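Local coordinates for dihydrodipicolinate reductase N-terminus domain-containing protein (Mycobacterium smegmatis, PDB 6IAQ), which probably catalyses the NADP-dependent interconversion of ketones and amines, acting as a native amine dehydrogenase used for asymmetric reductive amination, at residues A67-L70 with E71-P75; A150-M153 with G154-H157; A188-D191 with E192-R195; Q303-T306 with C307-V311. One frame throughout, in Å; residues are numbered along the deposited sequence.

Interaction 1 of 4, residues A67-L70 with E71-P75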
loop_
_atom_site.group_PDB
_atom_site.type_symbol
_atom_site.label_atom_id
_atom_site.label_comp_id
_atom_site.label_asym_id
_atom_site.label_seq_id
_atom_site.Cartn_x
_atom_site.Cartn_y
_atom_site.Cartn_z
ATOM N N ALA A 67 -34.865 -8.619 -9.288
ATOM C CA ALA A 67 -35.063 -8.400 -10.750
ATOM C C ALA A 67 -36.055 -7.241 -10.943
ATOM O O ALA A 67 -35.784 -6.338 -11.750
ATOM C CB ALA A 67 -35.511 -9.664 -11.414
ATOM N N GLU A 68 -37.125 -7.203 -10.158
ATOM C CA GLU A 68 -38.166 -6.147 -10.245
ATOM C C GLU A 68 -37.542 -4.789 -9.889
ATOM O O GLU A 68 -37.810 -3.789 -10.590
ATOM C CB GLU A 68 -39.358 -6.502 -9.360
ATOM C CG GLU A 68 -40.477 -5.485 -9.422
ATOM C CD GLU A 68 -41.797 -5.998 -8.878
ATOM O OE1 GLU A 68 -41.930 -6.074 -7.643
ATOM O OE2 GLU A 68 -42.673 -6.361 -9.697
ATOM N N VAL A 69 -36.739 -4.730 -8.831
ATOM C CA VAL A 69 -36.089 -3.453 -8.413
ATOM C C VAL A 69 -35.169 -2.971 -9.548
ATOM O O VAL A 69 -35.193 -1.761 -9.842
ATOM C CB VAL A 69 -35.331 -3.613 -7.092
ATOM C CG1 VAL A 69 -34.449 -2.419 -6.783
ATOM C CG2 VAL A 69 -36.295 -3.851 -5.960
ATOM N N LEU A 70 -34.388 -3.863 -10.164
ATOM C CA LEU A 70 -33.426 -3.456 -11.216
ATOM C C LEU A 70 -34.194 -2.998 -12.469
ATOM O O LEU A 70 -33.790 -1.991 -13.074
ATOM C CB LEU A 70 -32.481 -4.621 -11.519
ATOM C CG LEU A 70 -31.515 -5.014 -10.394
ATOM C CD1 LEU A 70 -30.388 -5.885 -10.913
ATOM C CD2 LEU A 70 -30.930 -3.821 -9.660
ATOM N N GLU A 71 -35.257 -3.713 -12.849
ATOM C CA GLU A 71 -36.103 -3.380 -14.026
ATOM C C GLU A 71 -36.768 -2.022 -13.770
ATOM O O GLU A 71 -36.850 -1.221 -14.713
ATOM C CB GLU A 71 -37.078 -4.521 -14.323
ATOM C CG GLU A 71 -36.352 -5.744 -14.894
ATOM C CD GLU A 71 -37.077 -7.079 -14.805
ATOM O OE1 GLU A 71 -38.278 -7.073 -14.448
ATOM O OE2 GLU A 71 -36.448 -8.130 -15.099
ATOM N N GLN A 72 -37.187 -1.744 -12.541
ATOM C CA GLN A 72 -37.903 -0.490 -12.188
ATOM C C GLN A 72 -36.927 0.708 -12.096
ATOM O O GLN A 72 -37.382 1.838 -12.376
ATOM C CB GLN A 72 -38.705 -0.684 -10.899
ATOM C CG GLN A 72 -39.956 -1.529 -11.108
ATOM C CD GLN A 72 -40.731 -1.739 -9.826
ATOM O OE1 GLN A 72 -40.384 -1.228 -8.754
ATOM N NE2 GLN A 72 -41.733 -2.599 -9.904
ATOM N N THR A 73 -35.668 0.516 -11.679
ATOM C CA THR A 73 -34.777 1.645 -11.304
ATOM C C THR A 73 -33.532 1.756 -12.203
ATOM O O THR A 73 -32.993 2.877 -12.264
ATOM C CB THR A 73 -34.391 1.571 -9.822
ATOM O OG1 THR A 73 -33.631 0.377 -9.652
ATOM C CG2 THR A 73 -35.596 1.599 -8.905
ATOM N N HIS A 74 -33.075 0.686 -12.843
ATOM C CA HIS A 74 -31.843 0.658 -13.682
ATOM C C HIS A 74 -30.729 1.490 -13.053
ATOM O O HIS A 74 -30.270 2.493 -13.618
ATOM C CB HIS A 74 -32.157 1.083 -15.105
ATOM C CG HIS A 74 -32.933 0.039 -15.826
ATOM N ND1 HIS A 74 -34.323 0.049 -15.862
ATOM C CD2 HIS A 74 -32.545 -1.083 -16.467
ATOM C CE1 HIS A 74 -34.731 -0.997 -16.552
ATOM N NE2 HIS A 74 -33.661 -1.712 -16.916
ATOM N N PRO A 75 -30.213 1.070 -11.873
ATOM C CA PRO A 75 -29.158 1.811 -11.196
ATOM C C PRO A 75 -27.816 1.675 -11.930
ATOM O O PRO A 75 -27.639 0.751 -12.687
ATOM C CB PRO A 75 -29.106 1.116 -9.822
ATOM C CG PRO A 75 -29.446 -0.328 -10.148
ATOM C CD PRO A 75 -30.536 -0.192 -11.191
#
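Val69 O is gripped twice by Thr73: Thr73 OG1 donates to it at 2.7 Å, and the Thr73 backbone N reaches it at 3.0 Å in a weak, bent bond. The hydroxyl stands above the carbonyl plane of Val69. It gets there because chi1 of 64° tucks OG1 between the backbone N and the carbonyl carbon, turning it back along the helix.

Before this point the helix is regular, with Glu71 N to Ala67 O and Gln72 N to Glu68 O both at 2.9 Å. On the exposed flank Glu68 and Gln72 run alongside each other and point the same way, their carboxylate and amide planes 20° apart. They touch through Glu68 CG and Gln72 NE2 at 3.2 Å, while the nearer carboxylate oxygen, Glu68 OE2, stays 3.9 Å from Gln72 NE2. The carboxylate of Glu71 turns elsewhere, accepting a hydrogen bond from His99.

Leu70 O keeps the last helical bond, from His74 N at 2.8 Å. His74 then takes a positive phi and breaks the helical path, and the chain turns off the helix, bringing Pro75 CG to 3.8 Å from Leu70 CD2, the two side chains crossing at about a right angle. Val69, Thr73 and Pro75 all rest on Val11 of strand 9-13. This is the C-terminal end of a helix in the crossover from strand 32-37 to strand 77-80 of the Rossmann-type NADP-binding domain.

Interaction 2 of 4, residues A150-M153 with G154-H157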
loop_
_atom_site.group_PDB
_atom_site.type_symbol
_atom_site.label_atom_id
_atom_site.label_comp_id
_atom_site.label_asym_id
_atom_site.label_seq_id
_atom_site.Cartn_x
_atom_site.Cartn_y
_atom_site.Cartn_z
ATOM N N ALA A 150 0.957 -6.750 -1.544
ATOM C CA ALA A 150 1.686 -6.701 -2.828
ATOM C C ALA A 150 2.614 -5.474 -2.858
ATOM O O ALA A 150 3.744 -5.585 -3.370
ATOM C CB ALA A 150 0.720 -6.708 -3.984
ATOM N N LEU A 151 2.161 -4.324 -2.354
ATOM C CA LEU A 151 3.002 -3.104 -2.306
ATOM C C LEU A 151 4.237 -3.368 -1.417
ATOM O O LEU A 151 5.357 -3.012 -1.818
ATOM C CB LEU A 151 2.155 -1.932 -1.811
ATOM C CG LEU A 151 2.891 -0.597 -1.652
ATOM C CD1 LEU A 151 3.577 -0.159 -2.930
ATOM C CD2 LEU A 151 1.933 0.500 -1.201
ATOM N N LEU A 152 4.045 -3.949 -0.236
ATOM C CA LEU A 152 5.163 -4.271 0.685
ATOM C C LEU A 152 6.149 -5.207 -0.026
ATOM O O LEU A 152 7.374 -4.987 0.090
ATOM C CB LEU A 152 4.631 -4.918 1.957
ATOM C CG LEU A 152 5.679 -5.226 3.019
ATOM C CD1 LEU A 152 6.143 -3.918 3.644
ATOM C CD2 LEU A 152 5.139 -6.175 4.064
ATOM N N MET A 153 5.629 -6.220 -0.736
ATOM C CA MET A 153 6.442 -7.167 -1.560
ATOM C C MET A 153 7.293 -6.404 -2.586
ATOM O O MET A 153 8.424 -6.833 -2.896
ATOM C CB MET A 153 5.539 -8.190 -2.258
ATOM C CG MET A 153 4.925 -9.192 -1.297
ATOM S SD MET A 153 3.628 -10.164 -2.133
ATOM C CE MET A 153 4.613 -10.936 -3.419
ATOM N N GLY A 154 6.788 -5.283 -3.084
ATOM C CA GLY A 154 7.503 -4.397 -4.012
ATOM C C GLY A 154 8.773 -3.793 -3.417
ATOM O O GLY A 154 9.537 -3.203 -4.179
ATOM N N THR A 155 8.965 -3.845 -2.097
ATOM C CA THR A 155 10.186 -3.294 -1.442
ATOM C C THR A 155 11.216 -4.403 -1.205
ATOM O O THR A 155 12.292 -4.101 -0.617
ATOM C CB THR A 155 9.834 -2.552 -0.157
ATOM O OG1 THR A 155 9.520 -3.484 0.872
ATOM C CG2 THR A 155 8.718 -1.569 -0.382
ATOM N N ALA A 156 10.922 -5.643 -1.627
ATOM C CA ALA A 156 11.822 -6.798 -1.396
ATOM C C ALA A 156 12.725 -6.990 -2.618
ATOM O O ALA A 156 12.266 -6.718 -3.747
ATOM C CB ALA A 156 11.030 -8.036 -1.103
ATOM N N HIS A 157 13.975 -7.396 -2.392
ATOM C CA HIS A 157 14.906 -7.850 -3.460
ATOM C C HIS A 157 14.663 -9.328 -3.755
ATOM O O HIS A 157 14.590 -9.700 -4.913
ATOM C CB HIS A 157 16.371 -7.645 -3.043
ATOM C CG HIS A 157 17.313 -7.906 -4.171
ATOM N ND1 HIS A 157 18.331 -8.828 -4.082
ATOM C CD2 HIS A 157 17.386 -7.367 -5.402
ATOM C CE1 HIS A 157 18.983 -8.856 -5.222
ATOM N NE2 HIS A 157 18.438 -7.952 -6.034
#
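With chi1 at 75°, Thr155 holds OG1 between its own backbone N and carbonyl carbon, and this rotation swings the hydroxyl back over the preceding turn to Leu152 O. The methyl is thereby placed opposite the Thr155 carbonyl carbon, where Thr155 CG2 lies 3.7 Å from Leu152 O.

Leu152 O thus accepts two bonds from one residue. Thr155 OG1 approaches Leu152 O in the carbonyl plane at 2.7 Å, with a C=O...donor angle of 153°, whereas Thr155 N reaches it at 2.9 Å from a position 55° out of that plane. The two donors therefore use distinct directions around the oxygen and need not compete for one.

The bonding pattern shows how the helix winds down. Gly154 N still gives a bent helical bond to Ala150 O at 3.1 Å, but shares its hydrogen weakly with Leu151 O. From there the span shortens to three residues: Thr155 N goes to Leu152 O, and Ala156 N to Met153 O at 3.0 Å, the latter closing a type I beta turn from Met153 to Ala156. Ala156 CB sits 3.4 Å from that same Met153 O.

The carbonyls of the departing segment are met by the second subunit: Asn312 of that chain donates to Gly154 O and Ala156 O, and its Thr308 to Thr155 O. On the intrachain side, Leu152 and Met153 lean on Ile287 of strand 282-288. Tightened from four-residue to three-residue bonds, this is a helix C-terminus running through a type I turn toward strand 158-169, buried at the dimer interface.

Interaction 3 of 4, residues A188-D191 with E192-R195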
loop_
_atom_site.group_PDB
_atom_site.type_symbol
_atom_site.label_atom_id
_atom_site.label_comp_id
_atom_site.label_asym_id
_atom_site.label_seq_id
_atom_site.Cartn_x
_atom_site.Cartn_y
_atom_site.Cartn_z
ATOM N N ALA A 188 -18.601 -31.873 17.751
ATOM C CA ALA A 188 -18.985 -33.019 16.885
ATOM C C ALA A 188 -19.675 -32.498 15.611
ATOM O O ALA A 188 -19.301 -32.960 14.493
ATOM C CB ALA A 188 -19.851 -33.993 17.653
ATOM N N GLU A 189 -20.591 -31.538 15.746
ATOM C CA GLU A 189 -21.243 -30.890 14.567
ATOM C C GLU A 189 -20.158 -30.241 13.686
ATOM O O GLU A 189 -20.179 -30.396 12.432
ATOM C CB GLU A 189 -22.273 -29.859 15.018
ATOM C CG GLU A 189 -23.559 -30.477 15.544
ATOM C CD GLU A 189 -24.503 -29.515 16.255
ATOM O OE1 GLU A 189 -24.062 -28.455 16.720
ATOM O OE2 GLU A 189 -25.675 -29.839 16.387
ATOM N N PHE A 190 -19.195 -29.564 14.318
ATOM C CA PHE A 190 -18.112 -28.843 13.598
ATOM C C PHE A 190 -17.278 -29.857 12.818
ATOM O O PHE A 190 -16.945 -29.607 11.645
ATOM C CB PHE A 190 -17.219 -28.022 14.547
ATOM C CG PHE A 190 -16.168 -27.234 13.799
ATOM C CD1 PHE A 190 -14.968 -27.816 13.430
ATOM C CD2 PHE A 190 -16.411 -25.928 13.399
ATOM C CE1 PHE A 190 -14.021 -27.092 12.723
ATOM C CE2 PHE A 190 -15.476 -25.221 12.656
ATOM C CZ PHE A 190 -14.281 -25.800 12.313
ATOM N N ASP A 191 -16.907 -30.968 13.459
ATOM C CA ASP A 191 -15.998 -31.956 12.823
ATOM C C ASP A 191 -16.699 -32.580 11.607
ATOM O O ASP A 191 -15.999 -32.846 10.604
ATOM C CB ASP A 191 -15.534 -33.018 13.819
ATOM C CG ASP A 191 -14.413 -33.893 13.285
ATOM O OD1 ASP A 191 -13.387 -33.347 12.830
ATOM O OD2 ASP A 191 -14.600 -35.124 13.281
ATOM N N GLU A 192 -18.009 -32.829 11.675
ATOM C CA GLU A 192 -18.768 -33.397 10.521
ATOM C C GLU A 192 -18.779 -32.347 9.402
ATOM O O GLU A 192 -18.477 -32.683 8.247
ATOM C CB GLU A 192 -20.171 -33.816 10.944
ATOM C CG GLU A 192 -20.889 -34.641 9.890
ATOM C CD GLU A 192 -22.349 -34.895 10.221
ATOM O OE1 GLU A 192 -22.718 -34.813 11.423
ATOM O OE2 GLU A 192 -23.126 -35.149 9.277
ATOM N N TRP A 193 -19.074 -31.099 9.742
ATOM C CA TRP A 193 -19.133 -29.990 8.754
ATOM C C TRP A 193 -17.780 -29.796 8.060
ATOM O O TRP A 193 -17.742 -29.734 6.804
ATOM C CB TRP A 193 -19.601 -28.707 9.434
ATOM C CG TRP A 193 -19.502 -27.520 8.536
ATOM C CD1 TRP A 193 -20.378 -27.152 7.557
ATOM C CD2 TRP A 193 -18.444 -26.539 8.538
ATOM N NE1 TRP A 193 -19.939 -26.003 6.948
ATOM C CE2 TRP A 193 -18.770 -25.596 7.541
ATOM C CE3 TRP A 193 -17.280 -26.360 9.291
ATOM C CZ2 TRP A 193 -17.953 -24.501 7.273
ATOM C CZ3 TRP A 193 -16.480 -25.271 9.031
ATOM C CH2 TRP A 193 -16.814 -24.361 8.037
ATOM N N VAL A 194 -16.693 -29.675 8.825
ATOM C CA VAL A 194 -15.382 -29.225 8.270
ATOM C C VAL A 194 -14.811 -30.320 7.363
ATOM O O VAL A 194 -14.064 -29.962 6.430
ATOM C CB VAL A 194 -14.398 -28.786 9.376
ATOM C CG1 VAL A 194 -13.811 -29.965 10.139
ATOM C CG2 VAL A 194 -13.310 -27.874 8.800
ATOM N N ARG A 195 -15.194 -31.579 7.592
ATOM C CA ARG A 195 -14.724 -32.759 6.815
ATOM C C ARG A 195 -15.606 -32.986 5.576
ATOM O O ARG A 195 -15.207 -33.759 4.698
ATOM C CB ARG A 195 -14.757 -34.004 7.706
ATOM C CG ARG A 195 -13.690 -34.027 8.789
ATOM C CD ARG A 195 -13.354 -35.463 9.195
ATOM N NE ARG A 195 -12.902 -35.584 10.575
ATOM C CZ ARG A 195 -11.734 -35.154 11.044
ATOM N NH1 ARG A 195 -10.846 -34.573 10.252
ATOM N NH2 ARG A 195 -11.446 -35.322 12.322
#
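Phe190 and Val194 occupy the inward face of a surface alpha-helix, 187-195, which lies on strands 219-230 and 249-260 of the mixed sheet. Backbone bonds establish the helical geometry: Glu192 N reaches Ala188 O at 3.1 Å, Trp193 N reaches Glu189 O at 3.0 Å, and Val194 N reaches Phe190 O at 2.8 Å, the closest of the three.

Apolar contacts gather around the Phe190 ring. Trp193 CE3 lies over one of its faces, displaced toward the rim, and the planes of the two aromatic groups are 57° apart, an oblique pairing. At another part of the ring, Phe190 CE1 meets Val194 CB at 3.8 Å. Beneath the helix, Phe190 also rests on Thr226, Pro228, Val249 and Phe252.

The salt bridge lies on the solvent side, Asp191 with Arg195 one turn on. Chi1 of -169° carries the carboxylate toward the carbonyl side of its own residue and so toward Arg195. Carboxylate and guanidinium planes are 89° apart, which rules out a flat, two-pronged pairing. Instead Asp191 OD1 lies over a guanidinium face, 2.8 Å from Arg195 NH2, while Arg195 NE bonds weakly to Asp191 OD2 at 3.2 Å.

Interaction 4 of 4, residues Q303-T306 with C307-V311. With NAP (NADP nicotinamide-adenine-dinucleotide phosphate), chain F.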
loop_
_atom_site.group_PDB
_atom_site.type_symbol
_atom_site.label_atom_id
_atom_site.label_comp_id
_atom_site.label_asym_id
_atom_site.label_seq_id
_atom_site.Cartn_x
_atom_site.Cartn_y
_atom_site.Cartn_z
ATOM N N GLN A 303 -14.380 -3.919 10.588
ATOM C CA GLN A 303 -15.803 -3.635 10.299
ATOM C C GLN A 303 -15.909 -2.346 9.473
ATOM O O GLN A 303 -16.568 -2.346 8.444
ATOM C CB GLN A 303 -16.592 -3.517 11.608
ATOM C CG GLN A 303 -18.097 -3.407 11.381
ATOM C CD GLN A 303 -18.788 -2.776 12.561
ATOM O OE1 GLN A 303 -18.639 -1.586 12.812
ATOM N NE2 GLN A 303 -19.542 -3.569 13.293
ATOM N N THR A 304 -15.312 -1.254 9.913
ATOM C CA THR A 304 -15.498 0.033 9.219
ATOM C C THR A 304 -14.859 -0.065 7.833
ATOM O O THR A 304 -15.518 0.405 6.875
ATOM C CB THR A 304 -14.959 1.221 10.014
ATOM O OG1 THR A 304 -15.501 1.192 11.328
ATOM C CG2 THR A 304 -15.282 2.545 9.355
ATOM N N THR A 305 -13.644 -0.613 7.708
ATOM C CA THR A 305 -12.891 -0.599 6.425
ATOM C C THR A 305 -13.457 -1.669 5.478
ATOM O O THR A 305 -13.189 -1.589 4.257
ATOM C CB THR A 305 -11.376 -0.722 6.617
ATOM O OG1 THR A 305 -11.066 -1.980 7.228
ATOM C CG2 THR A 305 -10.793 0.418 7.433
ATOM N N THR A 306 -14.227 -2.637 5.958
ATOM C CA THR A 306 -15.026 -3.487 5.044
ATOM C C THR A 306 -15.912 -2.562 4.195
ATOM O O THR A 306 -15.942 -2.667 2.944
ATOM C CB THR A 306 -15.887 -4.487 5.813
ATOM O OG1 THR A 306 -15.062 -5.470 6.417
ATOM C CG2 THR A 306 -16.917 -5.158 4.936
ATOM N N CYS A 307 -16.583 -1.639 4.858
ATOM C CA CYS A 307 -17.669 -0.799 4.268
ATOM C C CYS A 307 -17.044 0.355 3.472
ATOM O O CYS A 307 -17.478 0.578 2.334
ATOM C CB CYS A 307 -18.590 -0.335 5.386
ATOM S SG CYS A 307 -19.397 -1.756 6.168
ATOM N N THR A 308 -16.023 1.029 4.020
ATOM C CA THR A 308 -15.335 2.159 3.329
ATOM C C THR A 308 -14.702 1.652 2.043
ATOM O O THR A 308 -14.764 2.369 1.049
ATOM C CB THR A 308 -14.244 2.834 4.164
ATOM O OG1 THR A 308 -13.227 1.861 4.461
ATOM C CG2 THR A 308 -14.835 3.481 5.390
ATOM N N GLN A 309 -14.138 0.446 2.036
ATOM C CA GLN A 309 -13.456 -0.033 0.816
ATOM C C GLN A 309 -14.481 -0.311 -0.281
ATOM O O GLN A 309 -14.233 0.118 -1.424
ATOM C CB GLN A 309 -12.533 -1.189 1.146
ATOM C CG GLN A 309 -11.297 -0.706 1.902
ATOM C CD GLN A 309 -10.383 -1.854 2.207
ATOM O OE1 GLN A 309 -9.538 -2.218 1.402
ATOM N NE2 GLN A 309 -10.570 -2.443 3.368
ATOM N N MET A 310 -15.596 -0.976 0.029
ATOM C CA MET A 310 -16.644 -1.232 -0.993
ATOM C C MET A 310 -17.158 0.112 -1.512
ATOM O O MET A 310 -17.315 0.252 -2.711
ATOM C CB MET A 310 -17.818 -2.071 -0.455
ATOM C CG MET A 310 -18.861 -2.322 -1.531
ATOM S SD MET A 310 -19.905 -3.798 -1.224
ATOM C CE MET A 310 -20.700 -3.173 0.249
ATOM N N VAL A 311 -17.429 1.067 -0.645
ATOM C CA VAL A 311 -17.954 2.404 -1.053
ATOM C C VAL A 311 -16.927 3.104 -1.945
ATOM O O VAL A 311 -17.309 3.519 -3.065
ATOM C CB VAL A 311 -18.357 3.238 0.166
ATOM C CG1 VAL A 311 -18.662 4.690 -0.198
ATOM C CG2 VAL A 311 -19.549 2.604 0.871
HETATM P PA NAP F . -26.072 -10.091 7.699
HETATM O O1A NAP F . -26.250 -9.029 8.680
HETATM O O2A NAP F . -26.552 -11.556 7.919
HETATM O O5B NAP F . -26.727 -9.534 6.311
HETATM C C5B NAP F . -27.023 -10.384 5.194
HETATM C C4B NAP F . -28.206 -9.783 4.447
HETATM O O4B NAP F . -28.516 -10.535 3.276
HETATM C C3B NAP F . -29.522 -9.700 5.265
HETATM O O3B NAP F . -29.953 -8.326 5.116
HETATM C C2B NAP F . -30.526 -10.616 4.571
HETATM O O2B NAP F . -31.866 -10.079 4.509
HETATM C C1B NAP F . -29.977 -10.537 3.179
HETATM N N9A NAP F . -30.308 -11.621 2.257
HETATM C C8A NAP F . -30.062 -12.942 2.363
HETATM N N7A NAP F . -30.463 -13.537 1.233
HETATM C C5A NAP F . -30.883 -12.568 0.385
HETATM C C6A NAP F . -31.416 -12.470 -0.997
HETATM N N6A NAP F . -31.587 -13.555 -1.742
HETATM N N1A NAP F . -31.735 -11.269 -1.475
HETATM C C2A NAP F . -31.577 -10.124 -0.780
HETATM N N3A NAP F . -31.096 -10.109 0.485
HETATM C C4A NAP F . -30.787 -11.302 1.067
HETATM O O3 NAP F . -24.491 -10.276 7.288
HETATM P PN NAP F . -23.399 -9.042 7.097
HETATM O O1N NAP F . -22.517 -8.860 8.293
HETATM O O2N NAP F . -24.064 -7.831 6.542
HETATM O O5D NAP F . -22.602 -9.858 5.977
HETATM C C5D NAP F . -23.067 -10.137 4.651
HETATM C C4D NAP F . -22.083 -10.886 3.796
HETATM O O4D NAP F . -20.924 -10.015 3.586
HETATM C C3D NAP F . -21.652 -12.170 4.446
HETATM O O3D NAP F . -21.564 -13.245 3.528
HETATM C C2D NAP F . -20.261 -11.822 4.992
HETATM O O2D NAP F . -19.478 -13.017 5.125
HETATM C C1D NAP F . -19.776 -10.784 3.938
HETATM N N1N NAP F . -18.741 -9.888 4.485
HETATM C C2N NAP F . -17.627 -9.745 3.793
HETATM C C3N NAP F . -16.604 -8.959 4.304
HETATM C C7N NAP F . -15.330 -8.726 3.522
HETATM O O7N NAP F . -14.426 -8.151 4.128
HETATM N N7N NAP F . -15.217 -9.091 2.233
HETATM C C4N NAP F . -16.784 -8.325 5.533
HETATM C C5N NAP F . -17.970 -8.486 6.242
HETATM C C6N NAP F . -18.933 -9.281 5.670
HETATM P P2B NAP F . -32.736 -9.795 5.819
HETATM O O1X NAP F . -32.110 -8.652 6.565
HETATM O O2X NAP F . -34.057 -9.249 5.282
HETATM O O3X NAP F . -32.717 -11.199 6.431
#
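Thr305 O is clasped by two nitrogens of Gln309, and this is the tight, buried side of the contact. Gln309 N comes to Thr305 O at 3.2 Å and Gln309 NE2 at 2.9 Å, from opposite faces of the carbonyl plane. Gln309 can make both bonds because chi1 of -73° sets CG beside its backbone N and the extended chain then runs next to Thr305, pointing the same way. The rotation of its amide is fixed further by Thr143, bonded to OE1, and by Tyr140 O, which accepts from NE2.

Close packing also marks the cofactor side. Thr306 CG2 lies 3.2 Å from NAP C4N, the nicotinamide carbon through which NADP exchanges hydride, and Thr306 OG1 is 3.4 Å from the same atom. That hydroxyl is held by Thr302 O one turn earlier, which fixes the orientation of the threonine against the ring.

The partly exposed side, with Gln303 and Thr304, is looser. Thr304 CG2 and Thr308 CG2 merely graze at 4.1 Å, although Thr308 N makes a nearly straight bond, 166° at the hydrogen, to Thr304 O. Gln303 O stands 3.7 Å from Cys307 N, which instead bonds weakly to Thr304 O; Gln303 NE2 finds Asp172 O.

Helix 302-312 is thus wedged between two others: Cys307 and Met310 pack on helix 17-28, Thr305 and Gln309 on helix 141-153. Leu106, just after strand 102-105, meets Thr306 and Met310, and the Thr308 hydroxyl bonds to Thr155 O of the second subunit.

In the fold
Along the chain the four contacts follow in series; each spans one or two local turns, so none closes a long loop, nests in another or crosses it. Interaction 1 ends a helix of the Rossmann-type domain. Interaction 2, its centre about 43 Å away across the chain's middle, ends helix 141-153 ahead of the mixed sheet. Interaction 3 lies on that sheet's edge strand 219-230 and its neighbour 249-260, about 39 Å from interaction 2 between centres. Interaction 4 lies nearest the chain's centre and joins the cofactor site to helices 17-28 and 141-153. Within one chain interactions 2 and 4 stay about 12 Å apart at their nearest atoms, yet they meet across the dimer.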